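Local coordinates for periplasmic binding protein (Veillonella parvula, PDB 4OVK), which probably captures a solute outside the cell membrane and delivers it to an ABC transporter for uptake, its ligand not being established, at residues 15-20 with 144-149; 33-38 with 83-88; 56-61 with 79-84. All coordinates share one frame; numbering follows the deposited sequence. Where two conformers were deposited one is given.

Contact 1: 15-20 with 144-149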
# COMPACT_ATOMS: atom_id res chain seq x y z
N LYS A 15 -3.93 -11.17 28.35
CA LYS A 15 -3.31 -12.10 27.39
C LYS A 15 -1.91 -11.62 27.02
O LYS A 15 -1.58 -10.45 27.19
CB LYS A 15 -4.15 -12.27 26.13
CG LYS A 15 -4.27 -11.02 25.26
CD LYS A 15 -5.25 -11.23 24.12
CE LYS A 15 -5.44 -9.97 23.29
NZ LYS A 15 -6.70 -10.07 22.49
N VAL A 16 -1.11 -12.54 26.48
CA VAL A 16 0.25 -12.26 26.09
C VAL A 16 0.41 -12.54 24.60
O VAL A 16 0.11 -13.63 24.12
CB VAL A 16 1.26 -13.13 26.87
CG1 VAL A 16 2.69 -12.86 26.40
CG2 VAL A 16 1.11 -12.88 28.36
N VAL A 17 0.88 -11.54 23.87
CA VAL A 17 1.09 -11.66 22.45
C VAL A 17 2.56 -11.42 22.16
O VAL A 17 3.18 -10.54 22.76
CB VAL A 17 0.22 -10.64 21.68
CG1 VAL A 17 0.41 -10.82 20.20
CG2 VAL A 17 -1.25 -10.82 22.03
N THR A 18 3.11 -12.21 21.25
CA THR A 18 4.50 -12.04 20.84
C THR A 18 4.52 -11.17 19.59
O THR A 18 3.88 -11.52 18.60
CB THR A 18 5.14 -13.40 20.54
OG1 THR A 18 5.00 -14.25 21.69
CG2 THR A 18 6.61 -13.23 20.18
N ASP A 19 5.22 -10.04 19.63
CA ASP A 19 5.26 -9.12 18.48
C ASP A 19 6.38 -9.50 17.51
O ASP A 19 7.01 -10.56 17.66
CB ASP A 19 5.30 -7.64 18.91
CG ASP A 19 6.64 -7.19 19.47
OD1 ASP A 19 7.64 -7.92 19.31
OD2 ASP A 19 6.67 -6.08 20.07
N LEU A 20 6.61 -8.67 16.50
CA LEU A 20 7.49 -9.03 15.39
C LEU A 20 8.98 -8.95 15.76
O LEU A 20 9.83 -9.41 14.99
CB LEU A 20 7.17 -8.20 14.14
CG LEU A 20 6.08 -8.78 13.23
CD1 LEU A 20 4.86 -9.24 13.99
CD2 LEU A 20 5.70 -7.80 12.14
N GLY A 144 -4.51 -10.17 14.23
CA GLY A 144 -5.54 -11.16 14.47
C GLY A 144 -5.59 -11.64 15.91
O GLY A 144 -6.65 -11.85 16.46
N LYS A 145 -4.42 -11.78 16.53
CA LYS A 145 -4.33 -12.19 17.93
C LYS A 145 -4.74 -11.04 18.85
O LYS A 145 -5.46 -11.24 19.81
CB LYS A 145 -2.92 -12.65 18.26
CG LYS A 145 -2.57 -13.97 17.62
CD LYS A 145 -1.47 -14.71 18.36
CE LYS A 145 -1.20 -16.07 17.70
NZ LYS A 145 -0.88 -15.92 16.26
N ILE A 146 -4.31 -9.84 18.52
CA ILE A 146 -4.68 -8.65 19.30
C ILE A 146 -6.19 -8.41 19.28
O ILE A 146 -6.81 -8.19 20.32
CB ILE A 146 -3.92 -7.41 18.79
CG1 ILE A 146 -2.43 -7.56 19.13
CG2 ILE A 146 -4.51 -6.13 19.39
CD1 ILE A 146 -1.54 -6.56 18.45
N LEU A 147 -6.77 -8.47 18.09
CA LEU A 147 -8.17 -8.16 17.88
C LEU A 147 -9.12 -9.35 18.10
O LEU A 147 -10.32 -9.18 17.98
CB LEU A 147 -8.36 -7.66 16.44
CG LEU A 147 -7.66 -6.35 16.12
CD1 LEU A 147 -7.59 -6.15 14.61
CD2 LEU A 147 -8.40 -5.24 16.81
N ASP A 148 -8.57 -10.53 18.41
CA ASP A 148 -9.34 -11.78 18.43
C ASP A 148 -10.14 -11.98 17.14
O ASP A 148 -11.34 -12.28 17.17
CB ASP A 148 -10.24 -11.85 19.66
CG ASP A 148 -9.45 -12.13 20.92
OD1 ASP A 148 -8.80 -13.20 20.98
OD2 ASP A 148 -9.47 -11.30 21.84
N LYS A 149 -9.46 -11.81 16.01
CA LYS A 149 -10.04 -12.06 14.70
C LYS A 149 -9.10 -12.97 13.90
O LYS A 149 -8.63 -12.59 12.83
CB LYS A 149 -10.25 -10.74 13.94
CG LYS A 149 -11.23 -9.77 14.57
CD LYS A 149 -12.63 -10.33 14.59
CE LYS A 149 -13.66 -9.28 14.98
NZ LYS A 149 -13.83 -8.24 13.93

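Contact 2: 33-38 with 83-88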
# COMPACT_ATOMS: atom_id res chain seq x y z
N ARG A 33 -9.63 -0.46 22.19
CA ARG A 33 -9.08 0.84 21.82
C ARG A 33 -7.64 0.66 21.34
O ARG A 33 -6.75 0.25 22.11
CB ARG A 33 -9.12 1.81 23.00
CG ARG A 33 -10.52 2.15 23.50
CD ARG A 33 -10.48 3.03 24.75
NE ARG A 33 -9.89 4.35 24.51
CZ ARG A 33 -10.53 5.38 23.97
NH1 ARG A 33 -11.80 5.28 23.58
NH2 ARG A 33 -9.89 6.55 23.80
N ILE A 34 -7.42 0.95 20.06
CA ILE A 34 -6.12 0.79 19.46
C ILE A 34 -5.62 2.08 18.85
O ILE A 34 -6.37 2.78 18.16
CB ILE A 34 -6.14 -0.28 18.36
CG1 ILE A 34 -6.58 -1.61 18.96
CG2 ILE A 34 -4.76 -0.39 17.72
CD1 ILE A 34 -7.04 -2.61 17.91
N ALA A 35 -4.36 2.41 19.13
CA ALA A 35 -3.70 3.55 18.49
C ALA A 35 -2.58 3.02 17.58
O ALA A 35 -1.90 2.04 17.91
CB ALA A 35 -3.14 4.52 19.50
N ILE A 36 -2.37 3.70 16.45
CA ILE A 36 -1.52 3.18 15.40
C ILE A 36 -0.54 4.24 14.91
O ILE A 36 -0.95 5.24 14.34
CB ILE A 36 -2.37 2.65 14.22
CG1 ILE A 36 -3.40 1.65 14.73
CG2 ILE A 36 -1.48 2.02 13.15
CD1 ILE A 36 -4.68 1.61 13.95
N VAL A 37 0.75 4.01 15.17
CA VAL A 37 1.80 4.92 14.73
C VAL A 37 2.14 4.79 13.24
O VAL A 37 2.19 5.80 12.53
CB VAL A 37 3.06 4.77 15.63
CG1 VAL A 37 4.28 5.46 15.01
CG2 VAL A 37 2.75 5.31 17.01
N PRO A 38 2.38 3.55 12.74
CA PRO A 38 2.78 3.41 11.32
C PRO A 38 1.68 3.85 10.37
O PRO A 38 0.51 3.55 10.60
CB PRO A 38 3.06 1.91 11.18
CG PRO A 38 3.39 1.46 12.57
CD PRO A 38 2.52 2.28 13.46
N SER A 83 -5.68 12.27 15.66
CA SER A 83 -4.47 12.12 14.86
C SER A 83 -3.32 13.03 15.32
O SER A 83 -2.41 13.36 14.54
CB SER A 83 -4.77 12.40 13.40
OG SER A 83 -5.24 13.71 13.21
N SER A 84 -3.37 13.43 16.58
CA SER A 84 -2.41 14.38 17.14
C SER A 84 -1.36 13.73 18.03
O SER A 84 -0.41 14.38 18.47
CB SER A 84 -3.16 15.44 17.94
OG SER A 84 -3.82 14.88 19.06
N PHE A 85 -1.50 12.43 18.29
CA PHE A 85 -0.68 11.78 19.33
C PHE A 85 0.74 11.43 18.88
O PHE A 85 1.57 11.06 19.71
CB PHE A 85 -1.41 10.55 19.86
CG PHE A 85 -1.22 9.33 19.03
CD1 PHE A 85 -2.01 9.08 17.91
CD2 PHE A 85 -0.24 8.41 19.38
CE1 PHE A 85 -1.79 7.94 17.18
CE2 PHE A 85 -0.04 7.27 18.64
CZ PHE A 85 -0.80 7.04 17.53
N VAL A 86 1.00 11.56 17.58
CA VAL A 86 2.29 11.25 16.97
C VAL A 86 2.57 12.23 15.83
O VAL A 86 1.65 12.62 15.11
CB VAL A 86 2.32 9.77 16.48
CG1 VAL A 86 1.30 9.49 15.39
CG2 VAL A 86 3.72 9.37 16.02
N ASP A 87 3.83 12.65 15.66
CA ASP A 87 4.19 13.61 14.60
C ASP A 87 4.78 12.90 13.35
O ASP A 87 4.80 11.68 13.29
CB ASP A 87 5.14 14.70 15.16
CG ASP A 87 6.56 14.20 15.41
OD1 ASP A 87 6.91 13.10 14.95
OD2 ASP A 87 7.34 14.94 16.05
N ASN A 88 5.24 13.67 12.36
CA ASN A 88 5.76 13.09 11.10
C ASN A 88 7.07 12.35 11.22
O ASN A 88 7.42 11.56 10.35
CB ASN A 88 5.93 14.17 10.02
CG ASN A 88 4.67 14.39 9.22
OD1 ASN A 88 3.67 13.72 9.45
ND2 ASN A 88 4.72 15.31 8.27

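Contact 3: 56-61 with 79-84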
# COMPACT_ATOMS: atom_id res chain seq x y z
N VAL A 56 -8.63 4.36 17.85
CA VAL A 56 -8.73 5.61 18.63
C VAL A 56 -7.60 6.60 18.38
O VAL A 56 -7.63 7.71 18.89
CB VAL A 56 -8.84 5.35 20.14
CG1 VAL A 56 -10.05 4.48 20.44
CG2 VAL A 56 -7.56 4.73 20.71
N GLY A 57 -6.59 6.21 17.60
CA GLY A 57 -5.53 7.11 17.24
C GLY A 57 -4.81 6.66 15.99
O GLY A 57 -4.47 5.48 15.86
N ILE A 58 -4.60 7.60 15.08
CA ILE A 58 -3.88 7.34 13.84
C ILE A 58 -2.86 8.43 13.52
O ILE A 58 -2.90 9.55 14.06
CB ILE A 58 -4.88 7.18 12.65
CG1 ILE A 58 -5.52 8.52 12.23
CG2 ILE A 58 -5.95 6.17 13.02
CD1 ILE A 58 -6.46 8.39 11.03
N HIS A 59 -1.93 8.11 12.64
CA HIS A 59 -0.92 9.07 12.23
C HIS A 59 -1.59 10.17 11.37
O HIS A 59 -2.52 9.89 10.59
CB HIS A 59 0.17 8.33 11.47
CG HIS A 59 1.39 9.13 11.21
ND1 HIS A 59 1.44 10.14 10.27
CD2 HIS A 59 2.64 9.04 11.73
CE1 HIS A 59 2.65 10.66 10.25
NE2 HIS A 59 3.40 10.01 11.12
N PRO A 60 -1.15 11.42 11.54
CA PRO A 60 -1.81 12.47 10.78
C PRO A 60 -1.75 12.27 9.26
O PRO A 60 -2.67 12.66 8.54
CB PRO A 60 -1.05 13.74 11.20
CG PRO A 60 0.25 13.26 11.75
CD PRO A 60 -0.11 11.97 12.43
N SER A 61 -0.67 11.67 8.78
CA SER A 61 -0.55 11.29 7.35
C SER A 61 -1.48 10.15 6.94
O SER A 61 -1.92 10.10 5.79
CB SER A 61 0.90 10.97 7.00
OG SER A 61 1.71 12.11 7.26
N GLU A 79 -13.24 10.01 10.72
CA GLU A 79 -13.16 11.47 10.66
C GLU A 79 -12.90 12.10 12.03
O GLU A 79 -12.21 13.11 12.13
CB GLU A 79 -14.45 12.06 10.08
CG GLU A 79 -14.41 13.56 9.89
CD GLU A 79 -13.29 13.99 8.96
OE1 GLU A 79 -13.02 13.26 7.99
OE2 GLU A 79 -12.69 15.05 9.19
N ASN A 80 -13.47 11.51 13.07
CA ASN A 80 -13.39 12.11 14.40
C ASN A 80 -12.34 11.48 15.30
O ASN A 80 -12.31 11.77 16.50
CB ASN A 80 -14.74 12.00 15.09
CG ASN A 80 -15.84 12.59 14.24
OD1 ASN A 80 -15.75 13.73 13.81
ND2 ASN A 80 -16.86 11.79 13.97
N VAL A 81 -11.48 10.64 14.75
CA VAL A 81 -10.43 9.99 15.54
C VAL A 81 -9.28 10.96 15.80
O VAL A 81 -8.98 11.83 14.98
CB VAL A 81 -9.89 8.75 14.79
CG1 VAL A 81 -9.04 9.16 13.60
CG2 VAL A 81 -9.06 7.86 15.68
N ASN A 82 -8.61 10.78 16.92
CA ASN A 82 -7.39 11.52 17.22
C ASN A 82 -6.29 11.23 16.22
O ASN A 82 -6.01 10.07 15.93
CB ASN A 82 -6.89 11.09 18.60
CG ASN A 82 -5.63 11.82 19.01
OD1 ASN A 82 -4.55 11.62 18.47
ND2 ASN A 82 -5.77 12.67 19.99
N SER A 83 -5.68 12.27 15.66
CA SER A 83 -4.47 12.12 14.86
C SER A 83 -3.32 13.03 15.32
O SER A 83 -2.41 13.36 14.54
CB SER A 83 -4.77 12.40 13.40
OG SER A 83 -5.24 13.71 13.21
N SER A 84 -3.37 13.43 16.58
CA SER A 84 -2.41 14.38 17.14
C SER A 84 -1.36 13.73 18.03
O SER A 84 -0.41 14.38 18.47
CB SER A 84 -3.16 15.44 17.94
OG SER A 84 -3.82 14.88 19.06
O HOH W 1 -9.77 9.11 19.14

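Contact 1: 15-20 with 144-149
Lys15 reaches out with CE and NZ to the carbonyl oxygens of Lys145 and Ile146 at the C-terminal end of helix 133-147. The chain starts with CG between the backbone N and the carbonyl carbon (chi1 66°) and then runs out straight, which carries NZ across the gap between strand and helix. At its end NZ gives a hydrogen bond of 2.9 Å to Ile146 O, reaching that oxygen from above the carbonyl plane, 46° out of it. A second bond, Lys15 NZ to Lys145 O at 3.2 Å, lies in the carbonyl plane with a C=O...N angle of 147°. NZ is also hydrogen-bonded to Lys29 O. Asp148, with positive phi just beyond the helix, approaches from the opposite direction; its OD2 stands 3.1 Å from Lys15 NZ, a salt bridge whose hydrogen bond is weak.

Away from the ammonium the apolar packing is slight. Val17 CG1 comes 4.3 Å from Lys145 CB and 4.5 Å from Ile146 CG1, and Ile146 also touches Met27 of the partner strand 24-28. The contact thus joins the N-terminal two-stranded antiparallel hairpin to the end of helix 133-147. Three carbonyls and a carboxylate share the three N-H bonds of this ammonium, and the bond to Asp148 OD2 is the weak one; with two of those carbonyls at the negative end of a helix dipole, the lysine is probably stabilised in its charged form.

Contact 2: 33-38 with 83-88
The Phe85 ring turns its edge to the backbone of Ile36. Ile36 O lies near the ring plane, 3.7 Å from Phe85 CZ, and the carbonyl carbon of Ile36 is at the same edge, in plane. This is probably a mildly favourable placement, with the C-H rim turned to the carbonyl. On one face of the ring, as a contact within 83-88, sits Val86 CG1, 3.8 Å above the plane and offset toward the rim. Two methyls approach the ring obliquely: Ala35 CB, 4.0 Å from Phe85 CZ, and Val37 CG2, 3.8 Å from Phe85 CE2. Phe85 reaches this place with CG between its own backbone N and carbonyl carbon (chi1 83°), which turns the ring toward strand 34-36.

That strand is an inner one of the parallel sheet ordered 55-57, 34-36, 104-108, 125-128, the 2-1-3-4 order of a Rossmann-like α/β lobe, as expected for a periplasmic binding protein. The segment 83-88 is part of the long loop before helix 94-100 and packs on the C-terminal part of the strand. Val37 continues the packing there: CG1, anti to the backbone N (chi1 166°), meets Val86 CG2 at 4.1 Å, whereas CG2 is the branch turned to Phe85. The valine therefore divides its methyls between two neighbours of the loop. No hydrogen bond links the segments, and all five touching residues are buried. Glu96 and Val97 of helix 94-100 also touch Phe85, and Val105 and Ile107 of strand 104-108 touch Val37.

Contact 3: 56-61 with 79-84
Ile58 and Val81 cross their side chains at about a right angle, Val81 CG1 meeting Ile58 CD1 at 3.7 Å and Ile58 CG1 slightly farther off. The other branch of Val81, CG2, stands anti to its backbone N and points at the strand backbone, 3.3 Å from Val56 C, a close approach that fits one methyl against the peptide between Val56 and Gly57. Cutting Val81 back to an alanine removes both methyls, which would probably take from Ile58 CD1 the methyl it packs on and open a gap over the peptide between Val56 and Gly57.

The backbones are joined directly by one hydrogen bond, Ile58 N to Asn82 O, 3.0 Å long and nearly straight at 163°. The same oxygen takes a CA-H...O contact from Gly57. A water adds a second link, donating to Val56 O at 2.6 Å and accepting from Asn82 N. Farther along, Ser83 CA makes a CA-H...O contact with Ile58 O, and Ser83 O sits over the Pro60 ring, nearest Pro60 CD at 3.4 Å.

Each segment also has a side-chain to backbone bond of its own. Asn82, whose CG is anti to the backbone N (chi1 -179°), returns OD1 to Ser84 N at 2.9 Å, an Asx turn with the donor above the carbonyl plane. His59 caps the following helix: its ND1 accepts from Ser61 N, which lies in the imidazole plane. The loop 79-84 thus runs beside edge strand 55-57 and the start of helix 60-67, with Leu100 of helix 94-100 against Asn82.

Overall arrangement
Contacts 2 and 3 form one continuous patch, their centres 6 Å apart, sharing Ser83 and Ser84 on the same loop. Their strands are neighbours in the parallel sheet: Ile34 O and Val56 N are 2.8 Å apart, as are Ile36 N and Gly57 O, both probable hydrogen bonds. Val86 O of the loop packs on Pro60 CD at the start of helix 60-67. Contact 1 lies elsewhere on the lobe, its centre 19 Å from that of contact 2 and 22 Å from that of contact 3. Leu147 of contact 1 and Ile34 of contact 2 are neighbours, though the detail is doubtful because Ile34 has two conformers. From contact 3 it stays about 10 Å away at the nearest atoms.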